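Local coordinates for Non-structural protein 2 (Bluetongue virus, PDB 1UTY), which binds single-stranded RNA, an activity assigned to the N-terminal domain described here, one part of the longer viral phosphoprotein NS2, at residues T9-V14 / Q36-R41; N50-G55 / V108-V113; G64-Q69 / L77-H82. One frame throughout, in Å; residues are numbered along the deposited sequence.

Interaction 1 of 3, residues T9-V14 / Q36-R41; sequences TKNIFV and QIKIGR
Phe-13 and Gln-36 pack side by side near one end of an antiparallel strand pair, 10-14 against 36-39, whose short axes run at 162° to each other. They are a non-hydrogen-bonded pair, and two residues along the next such pair, Asn-11 with Lys-38, puts its side chains on the same face. With CG anti to the backbone N (chi1 177°), the Gln-36 chain runs extended alongside the phenyl ring, its amide plane only 19° from that of the ring. Its CB lies 3.8 Å from Phe-13 CD1, its CG 3.6 Å from Phe-13 CE1, and its CD is still 3.8 Å from that same CE1. At its tip, still near Phe-13 CZ, Gln-36 NE2 donates to Asn-11 OD1 at 2.7 Å, nearly in its own amide plane but from above the Asn-11 carbonyl plane. The same OD1 has the aliphatic part of Lys-38 beside it, CD at 3.5 Å.

Between the strands the backbone forms two hydrogen-bonded pairs, Lys-10 with Ile-39 and Ile-12 with Ile-37, each linked in both directions. The isoleucines use the other face: Ile-12 CD1 meets Ile-39 CD1 at 3.7 Å, and Val-14 CG2 touches Ile-37 CD1 at the same separation.

Strands 73-79 and 84-87 cover this aliphatic face through Ile-75, Leu-77 and Val-84, whereas Val-48 and Pro-51 pack on Phe-13. Strand 56-59 bonds to the backbone of 10-14, strand 44-48 to Gln-36.

Interaction 2 of 3, residues N50-G55 / V108-V113; sequences NPEPKG and VQYNGV
Glu-52 and Tyr-110, with CA atoms 6.1 Å apart, lie where two chain reversals meet: a type II beta turn from Glu-52 to Gly-55, closed by Gly-55 N to Glu-52 O, and a two-residue hairpin loop, Asn-111 and Gly-112, closed by reciprocal backbone bonds between Tyr-110 and Val-113. The first leads from strand 44-48 into strand 56-59; the second joins strands 97-110 and 113-123.

The polar link between them is the Asn-50 amide. Chi1 of 71° sets CG between the backbone N and the carbonyl carbon, and from there ND2 spends its two N-H groups on different backbone oxygens. One bond crosses to Gln-109 O at 2.9 Å, in the carbonyl plane and on a lone pair; the other returns to Pro-51 O, also at 2.9 Å, reaching it from well above the carbonyl plane. Pro-51 O in turn has Val-108 CB 3.6 Å away. Asn-50 OD1 rests against the aliphatic base of Gln-109, with CB at 3.5 Å. On this side the second subunit adds packing: Gly-146 of that chain touches Asn-50 and Val-108, and its Val-147 touches Pro-51.

Farther along, the Tyr-110 ring is flanked on three sides. Asn-111 ND2 lies 3.7 Å above one face, toward the rim. At the CE1 edge is the Glu-52 carboxylate, its plane turned 79° from the ring. The remaining face receives Pro-53 in a CH-pi contact: CD stands 3.9 Å from the ring centroid, 27° off the normal.

Interaction 3 of 3, residues G64-Q69 / L77-H82; sequences GAYRIQ and LMLTPH
The beta hairpin made by strands 64-70 and 73-79 joins Gly-64 to Leu-79 and Tyr-66 to Leu-77 as antiparallel hydrogen-bonded pairs. Four backbone bonds document this register, among them Gly-64 N to Leu-79 O at 2.9 Å and Leu-77 N to Tyr-66 O at 2.7 Å. The short axes make an angle of 151°, which shows the twist of the hairpin.

Between these two pairs, Ala-65 and Met-78 share one face. Met-78 is bent at chi2 (-57°), which carries the sulfur back across the strands until SD lies 3.6 Å from Ala-65 CB; the methyl CE remains near the same carbon.

The other face is aliphatic and aromatic. Tyr-66 has CG anti to its carbonyl carbon (chi1 -56°), and its ring reaches back along its own strand, where CE2 comes within 3.6 Å of Gly-64 CA. The Leu-79 side chain runs at about a right angle to that of Tyr-66, with CD1 3.8 Å from Tyr-66 CD2. The phenol OH is hydrogen-bonded to Gly-62 O, just before the strand. One step farther along the same face, Leu-77 CD1 meets Ile-68 CD1 at 3.9 Å.

Strand 97-110 flanks the hairpin, bonding to Ala-65 and Arg-67 through Glu-97 and Val-99. Trp-94 and Tyr-131 pack on Met-78; on the opposite face, Val-99 and Val-101 touch Tyr-66 and Ile-68, while Leu-58 of strand 56-59 packs on Leu-77.

Overall arrangement
All three contacts belong to one mixed sheet. Interaction 1 joins strands close to one end of the strand order and interaction 3 strands close to the other, yet their centres are only about 13 Å apart: Leu-77 CD2 touches Ile-12 CG2 at 4.0 Å. The sheet therefore curls over, bringing its ends face to face around a shared aliphatic core. The centre of interaction 2 is also about 13 Å from that of interaction 1, on its other face, where Pro-51 CA packs 3.7 Å from Phe-13 CG. Interactions 2 and 3 do not touch, with centres about 23 Å and nearest atoms about 8 Å apart. Along the chain interaction 1 closes first, and interaction 3 is nested within the loop closed by interaction 2.

Interaction 1 of 3, residues T9-V14 / Q36-R41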
loop_
_atom_site.group_PDB
_atom_site.type_symbol
_atom_site.label_atom_id
_atom_site.label_comp_id
_atom_site.label_asym_id
_atom_site.label_seq_id
_atom_site.Cartn_x
_atom_site.Cartn_y
_atom_site.Cartn_z
ATOM N N THR A 9 10.309 -4.623 -17.512
ATOM C CA THR A 9 10.124 -3.188 -17.698
ATOM C C THR A 9 8.770 -2.722 -17.148
ATOM O O THR A 9 7.746 -3.343 -17.427
ATOM C CB THR A 9 10.201 -2.895 -19.237
ATOM O OG1 THR A 9 11.509 -3.222 -19.721
ATOM C CG2 THR A 9 10.056 -1.412 -19.568
ATOM N N LYS A 10 8.757 -1.623 -16.397
ATOM C CA LYS A 10 7.493 -1.016 -15.975
ATOM C C LYS A 10 7.284 0.370 -16.593
ATOM O O LYS A 10 8.220 1.182 -16.665
ATOM C CB LYS A 10 7.390 -0.929 -14.446
ATOM C CG LYS A 10 7.486 -2.276 -13.685
ATOM C CD LYS A 10 6.293 -3.211 -13.947
ATOM C CE LYS A 10 6.700 -4.691 -13.814
ATOM N NZ LYS A 10 6.170 -5.583 -14.908
ATOM N N ASN A 11 6.044 0.629 -17.015
ATOM C CA ASN A 11 5.649 1.907 -17.598
ATOM C C ASN A 11 4.618 2.639 -16.770
ATOM O O ASN A 11 3.481 2.199 -16.648
ATOM C CB ASN A 11 5.100 1.694 -19.005
ATOM C CG ASN A 11 6.180 1.444 -19.997
ATOM O OD1 ASN A 11 6.826 2.384 -20.457
ATOM N ND2 ASN A 11 6.434 0.174 -20.299
ATOM N N ILE A 12 5.030 3.766 -16.215
ATOM C CA ILE A 12 4.185 4.562 -15.358
ATOM C C ILE A 12 3.856 5.843 -16.116
ATOM O O ILE A 12 4.743 6.523 -16.626
ATOM C CB ILE A 12 4.897 4.828 -13.984
ATOM C CG1 ILE A 12 5.171 3.502 -13.268
ATOM C CG2 ILE A 12 4.044 5.682 -13.042
ATOM C CD1 ILE A 12 6.581 3.007 -13.443
ATOM N N PHE A 13 2.565 6.117 -16.217
ATOM C CA PHE A 13 2.051 7.281 -16.896
ATOM C C PHE A 13 1.442 8.164 -15.832
ATOM O O PHE A 13 0.360 7.881 -15.322
ATOM C CB PHE A 13 1.025 6.855 -17.953
ATOM C CG PHE A 13 1.605 5.932 -19.010
ATOM C CD1 PHE A 13 2.195 6.457 -20.156
ATOM C CD2 PHE A 13 1.598 4.545 -18.823
ATOM C CE1 PHE A 13 2.761 5.613 -21.131
ATOM C CE2 PHE A 13 2.148 3.684 -19.776
ATOM C CZ PHE A 13 2.747 4.220 -20.944
ATOM N N VAL A 14 2.173 9.204 -15.452
ATOM C CA VAL A 14 1.711 10.107 -14.408
ATOM C C VAL A 14 0.711 11.062 -15.016
ATOM O O VAL A 14 0.991 11.703 -16.033
ATOM C CB VAL A 14 2.867 10.866 -13.717
ATOM C CG1 VAL A 14 2.343 11.697 -12.564
ATOM C CG2 VAL A 14 3.928 9.870 -13.196
ATOM N N GLN A 36 5.136 9.952 -19.191
ATOM C CA GLN A 36 5.579 8.563 -19.101
ATOM C C GLN A 36 6.916 8.419 -18.357
ATOM O O GLN A 36 7.915 9.084 -18.705
ATOM C CB GLN A 36 5.687 7.923 -20.483
ATOM C CG GLN A 36 6.218 6.492 -20.464
ATOM C CD GLN A 36 6.449 5.918 -21.875
ATOM O OE1 GLN A 36 6.595 6.669 -22.839
ATOM N NE2 GLN A 36 6.497 4.600 -21.986
ATOM N N ILE A 37 6.920 7.542 -17.343
ATOM C CA ILE A 37 8.149 7.074 -16.709
ATOM C C ILE A 37 8.349 5.591 -16.997
ATOM O O ILE A 37 7.544 4.760 -16.601
ATOM C CB ILE A 37 8.126 7.329 -15.185
ATOM C CG1 ILE A 37 7.807 8.804 -14.921
ATOM C CG2 ILE A 37 9.469 6.911 -14.546
ATOM C CD1 ILE A 37 7.553 9.115 -13.471
ATOM N N LYS A 38 9.426 5.278 -17.703
ATOM C CA LYS A 38 9.760 3.908 -18.051
ATOM C C LYS A 38 10.948 3.454 -17.218
ATOM O O LYS A 38 11.998 4.096 -17.229
ATOM C CB LYS A 38 10.086 3.789 -19.531
ATOM C CG LYS A 38 10.372 2.360 -19.987
ATOM C CD LYS A 38 10.171 2.208 -21.497
ATOM C CE LYS A 38 11.418 2.608 -22.271
ATOM N NZ LYS A 38 11.205 2.562 -23.768
ATOM N N ILE A 39 10.764 2.353 -16.487
ATOM C CA ILE A 39 11.832 1.784 -15.659
ATOM C C ILE A 39 12.230 0.446 -16.247
ATOM O O ILE A 39 11.363 -0.340 -16.613
ATOM C CB ILE A 39 11.361 1.608 -14.194
ATOM C CG1 ILE A 39 10.993 2.949 -13.578
ATOM C CG2 ILE A 39 12.458 0.971 -13.343
ATOM C CD1 ILE A 39 10.132 2.800 -12.344
ATOM N N GLY A 40 13.529 0.198 -16.375
ATOM C CA GLY A 40 14.007 -1.079 -16.883
ATOM C C GLY A 40 15.331 -0.986 -17.608
ATOM O O GLY A 40 16.113 -0.085 -17.361
ATOM N N ARG A 41 15.571 -1.938 -18.502
ATOM C CA ARG A 41 16.774 -1.980 -19.323
ATOM C C ARG A 41 16.976 -0.637 -20.026
ATOM O O ARG A 41 18.089 -0.120 -20.092
ATOM C CB ARG A 41 16.647 -3.105 -20.368
ATOM C CG ARG A 41 17.913 -3.426 -21.152
ATOM C CD ARG A 41 17.751 -4.606 -22.114
ATOM N NE ARG A 41 18.468 -4.425 -23.375
ATOM C CZ ARG A 41 19.271 -5.341 -23.923
ATOM N NH1 ARG A 41 19.479 -6.509 -23.323
ATOM N NH2 ARG A 41 19.880 -5.093 -25.076
#

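Interaction 2 of 3, residues N50-G55 / V108-V113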
loop_
_atom_site.group_PDB
_atom_site.type_symbol
_atom_site.label_atom_id
_atom_site.label_comp_id
_atom_site.label_asym_id
_atom_site.label_seq_id
_atom_site.Cartn_x
_atom_site.Cartn_y
_atom_site.Cartn_z
ATOM N N ASN A 50 -1.155 9.102 -24.310
ATOM C CA ASN A 50 -1.920 7.994 -23.749
ATOM C C ASN A 50 -1.070 6.894 -23.100
ATOM O O ASN A 50 0.090 6.698 -23.463
ATOM C CB ASN A 50 -2.904 7.420 -24.797
ATOM C CG ASN A 50 -2.209 6.665 -25.911
ATOM O OD1 ASN A 50 -1.869 7.241 -26.943
ATOM N ND2 ASN A 50 -1.989 5.373 -25.707
ATOM N N PRO A 51 -1.645 6.186 -22.131
ATOM C CA PRO A 51 -0.972 5.022 -21.543
ATOM C C PRO A 51 -0.928 3.842 -22.521
ATOM O O PRO A 51 -1.795 3.698 -23.371
ATOM C CB PRO A 51 -1.848 4.677 -20.336
ATOM C CG PRO A 51 -3.174 5.218 -20.663
ATOM C CD PRO A 51 -2.973 6.425 -21.536
ATOM N N GLU A 52 0.092 3.013 -22.378
ATOM C CA GLU A 52 0.300 1.855 -23.230
ATOM C C GLU A 52 -0.253 0.628 -22.518
ATOM O O GLU A 52 -0.466 0.672 -21.306
ATOM C CB GLU A 52 1.790 1.670 -23.472
ATOM C CG GLU A 52 2.457 2.832 -24.189
ATOM C CD GLU A 52 3.946 2.604 -24.400
ATOM O OE1 GLU A 52 4.567 1.848 -23.602
ATOM O OE2 GLU A 52 4.494 3.187 -25.364
ATOM N N PRO A 53 -0.496 -0.458 -23.259
ATOM C CA PRO A 53 -0.966 -1.716 -22.668
ATOM C C PRO A 53 -0.081 -2.191 -21.522
ATOM O O PRO A 53 1.129 -1.992 -21.551
ATOM C CB PRO A 53 -0.889 -2.697 -23.834
ATOM C CG PRO A 53 -1.082 -1.846 -25.021
ATOM C CD PRO A 53 -0.380 -0.550 -24.726
ATOM N N LYS A 54 -0.690 -2.805 -20.516
ATOM C CA LYS A 54 0.034 -3.266 -19.333
ATOM C C LYS A 54 0.667 -2.112 -18.532
ATOM O O LYS A 54 1.418 -2.339 -17.596
ATOM C CB LYS A 54 1.078 -4.334 -19.719
ATOM N N GLY A 55 0.345 -0.873 -18.899
ATOM C CA GLY A 55 0.836 0.296 -18.189
ATOM C C GLY A 55 0.040 0.696 -16.949
ATOM O O GLY A 55 -1.126 0.289 -16.760
ATOM N N VAL A 108 -6.655 1.450 -26.398
ATOM C CA VAL A 108 -5.632 2.490 -26.474
ATOM C C VAL A 108 -4.761 2.376 -27.730
ATOM O O VAL A 108 -4.621 1.289 -28.318
ATOM C CB VAL A 108 -4.692 2.496 -25.226
ATOM C CG1 VAL A 108 -5.403 3.054 -23.995
ATOM C CG2 VAL A 108 -4.112 1.110 -24.959
ATOM N N GLN A 109 -4.185 3.515 -28.115
ATOM C CA GLN A 109 -3.155 3.600 -29.149
ATOM C C GLN A 109 -1.857 2.930 -28.691
ATOM O O GLN A 109 -1.262 3.336 -27.681
ATOM C CB GLN A 109 -2.862 5.065 -29.491
ATOM C CG GLN A 109 -3.781 5.663 -30.540
ATOM C CD GLN A 109 -3.055 6.556 -31.553
ATOM O OE1 GLN A 109 -1.826 6.650 -31.555
ATOM N NE2 GLN A 109 -3.820 7.212 -32.405
ATOM N N TYR A 110 -1.448 1.897 -29.431
ATOM C CA TYR A 110 -0.136 1.262 -29.283
ATOM C C TYR A 110 0.546 1.206 -30.647
ATOM O O TYR A 110 -0.012 0.648 -31.605
ATOM C CB TYR A 110 -0.262 -0.147 -28.706
ATOM C CG TYR A 110 1.024 -0.700 -28.119
ATOM C CD1 TYR A 110 1.878 0.110 -27.353
ATOM C CD2 TYR A 110 1.384 -2.035 -28.318
ATOM C CE1 TYR A 110 3.050 -0.396 -26.811
ATOM C CE2 TYR A 110 2.561 -2.552 -27.771
ATOM C CZ TYR A 110 3.388 -1.729 -27.023
ATOM O OH TYR A 110 4.555 -2.230 -26.483
ATOM N N ASN A 111 1.746 1.784 -30.724
ATOM C CA ASN A 111 2.460 1.987 -31.992
ATOM C C ASN A 111 1.568 2.658 -33.031
ATOM O O ASN A 111 1.490 2.216 -34.175
ATOM C CB ASN A 111 3.040 0.669 -32.542
ATOM C CG ASN A 111 3.708 -0.177 -31.466
ATOM O OD1 ASN A 111 4.518 0.319 -30.661
ATOM N ND2 ASN A 111 3.375 -1.469 -31.448
ATOM N N GLY A 112 0.876 3.712 -32.609
ATOM C CA GLY A 112 -0.070 4.422 -33.454
ATOM C C GLY A 112 -1.270 3.618 -33.931
ATOM O O GLY A 112 -1.835 3.950 -34.968
ATOM N N VAL A 113 -1.658 2.568 -33.199
ATOM C CA VAL A 113 -2.807 1.722 -33.588
ATOM C C VAL A 113 -3.692 1.359 -32.383
ATOM O O VAL A 113 -3.184 1.159 -31.264
ATOM C CB VAL A 113 -2.387 0.405 -34.342
ATOM C CG1 VAL A 113 -3.503 -0.075 -35.265
ATOM C CG2 VAL A 113 -1.087 0.576 -35.140
#

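Interaction 3 of 3, residues G64-Q69 / L77-H82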
loop_
_atom_site.group_PDB
_atom_site.type_symbol
_atom_site.label_atom_id
_atom_site.label_comp_id
_atom_site.label_asym_id
_atom_site.label_seq_id
_atom_site.Cartn_x
_atom_site.Cartn_y
_atom_site.Cartn_z
ATOM N N GLY A 64 4.754 14.082 -3.792
ATOM C CA GLY A 64 4.559 13.022 -2.827
ATOM C C GLY A 64 5.368 11.773 -3.111
ATOM O O GLY A 64 5.931 11.598 -4.203
ATOM N N ALA A 65 5.449 10.924 -2.094
ATOM C CA ALA A 65 5.992 9.590 -2.216
ATOM C C ALA A 65 4.847 8.634 -2.538
ATOM O O ALA A 65 3.886 8.547 -1.784
ATOM C CB ALA A 65 6.648 9.188 -0.919
ATOM N N TYR A 66 4.951 7.933 -3.667
ATOM C CA TYR A 66 3.905 7.021 -4.121
ATOM C C TYR A 66 4.471 5.623 -4.393
ATOM O O TYR A 66 5.442 5.463 -5.126
ATOM C CB TYR A 66 3.235 7.558 -5.382
ATOM C CG TYR A 66 2.664 8.951 -5.247
ATOM C CD1 TYR A 66 1.401 9.144 -4.716
ATOM C CD2 TYR A 66 3.382 10.078 -5.666
ATOM C CE1 TYR A 66 0.863 10.403 -4.593
ATOM C CE2 TYR A 66 2.847 11.348 -5.560
ATOM C CZ TYR A 66 1.581 11.495 -5.017
ATOM O OH TYR A 66 1.003 12.724 -4.877
ATOM N N ARG A 67 3.854 4.621 -3.784
ATOM C CA ARG A 67 4.258 3.236 -3.983
ATOM C C ARG A 67 3.122 2.466 -4.626
ATOM O O ARG A 67 2.097 2.227 -3.993
ATOM C CB ARG A 67 4.641 2.602 -2.647
ATOM C CG ARG A 67 5.060 1.139 -2.719
ATOM C CD ARG A 67 5.840 0.684 -1.487
ATOM N NE ARG A 67 7.290 0.824 -1.681
ATOM C CZ ARG A 67 8.205 0.819 -0.699
ATOM N NH1 ARG A 67 7.836 0.708 0.589
ATOM N NH2 ARG A 67 9.496 0.922 -1.007
ATOM N N ILE A 68 3.293 2.087 -5.886
ATOM C CA ILE A 68 2.272 1.285 -6.542
ATOM C C ILE A 68 2.413 -0.166 -6.118
ATOM O O ILE A 68 3.478 -0.742 -6.262
ATOM C CB ILE A 68 2.347 1.418 -8.069
ATOM C CG1 ILE A 68 2.008 2.848 -8.495
ATOM C CG2 ILE A 68 1.404 0.408 -8.731
ATOM C CD1 ILE A 68 2.571 3.244 -9.863
ATOM N N GLN A 69 1.333 -0.750 -5.594
ATOM C CA GLN A 69 1.392 -2.138 -5.134
ATOM C C GLN A 69 0.543 -3.119 -5.929
ATOM O O GLN A 69 -0.689 -3.210 -5.792
ATOM C CB GLN A 69 1.145 -2.245 -3.637
ATOM C CG GLN A 69 2.413 -2.601 -2.900
ATOM C CD GLN A 69 2.751 -1.607 -1.829
ATOM O OE1 GLN A 69 2.194 -0.512 -1.803
ATOM N NE2 GLN A 69 3.658 -1.982 -0.926
ATOM N N LEU A 77 7.970 5.657 -6.175
ATOM C CA LEU A 77 8.239 6.888 -6.903
ATOM C C LEU A 77 8.247 8.105 -5.988
ATOM O O LEU A 77 7.337 8.296 -5.160
ATOM C CB LEU A 77 7.217 7.096 -8.014
ATOM C CG LEU A 77 7.014 5.990 -9.040
ATOM C CD1 LEU A 77 5.745 5.173 -8.684
ATOM C CD2 LEU A 77 6.917 6.598 -10.432
ATOM N N MET A 78 9.288 8.912 -6.141
ATOM C CA MET A 78 9.320 10.241 -5.555
ATOM C C MET A 78 9.003 11.266 -6.632
ATOM O O MET A 78 9.788 11.466 -7.564
ATOM C CB MET A 78 10.689 10.527 -4.951
ATOM C CG MET A 78 11.054 9.655 -3.772
ATOM S SD MET A 78 9.854 9.760 -2.425
ATOM C CE MET A 78 10.711 8.812 -1.238
ATOM N N LEU A 79 7.842 11.901 -6.524
ATOM C CA LEU A 79 7.479 12.955 -7.476
ATOM C C LEU A 79 7.542 14.285 -6.778
ATOM O O LEU A 79 6.722 14.556 -5.888
ATOM C CB LEU A 79 6.081 12.722 -8.069
ATOM C CG LEU A 79 5.807 11.316 -8.619
ATOM C CD1 LEU A 79 4.375 11.218 -9.133
ATOM C CD2 LEU A 79 6.849 10.900 -9.721
ATOM N N THR A 80 8.519 15.107 -7.145
ATOM C CA THR A 80 8.623 16.422 -6.542
ATOM C C THR A 80 8.300 17.480 -7.575
ATOM O O THR A 80 8.091 17.138 -8.744
ATOM C CB THR A 80 10.024 16.670 -5.895
ATOM O OG1 THR A 80 11.002 16.850 -6.918
ATOM C CG2 THR A 80 10.493 15.443 -5.106
ATOM N N PRO A 81 8.253 18.753 -7.154
ATOM C CA PRO A 81 8.127 19.864 -8.103
ATOM C C PRO A 81 9.373 19.971 -8.972
ATOM O O PRO A 81 9.305 20.520 -10.068
ATOM C CB PRO A 81 8.014 21.111 -7.201
ATOM C CG PRO A 81 7.737 20.610 -5.823
ATOM C CD PRO A 81 8.316 19.224 -5.756
ATOM N N HIS A 82 10.500 19.446 -8.498
ATOM C CA HIS A 82 11.760 19.630 -9.221
ATOM C C HIS A 82 12.442 18.338 -9.668
ATOM O O HIS A 82 13.574 18.374 -10.103
ATOM C CB HIS A 82 12.734 20.452 -8.367
ATOM C CG HIS A 82 12.208 21.802 -7.983
ATOM N ND1 HIS A 82 11.855 22.756 -8.917
ATOM C CD2 HIS A 82 11.961 22.349 -6.769
ATOM C CE1 HIS A 82 11.421 23.837 -8.292
ATOM N NE2 HIS A 82 11.475 23.616 -6.988
#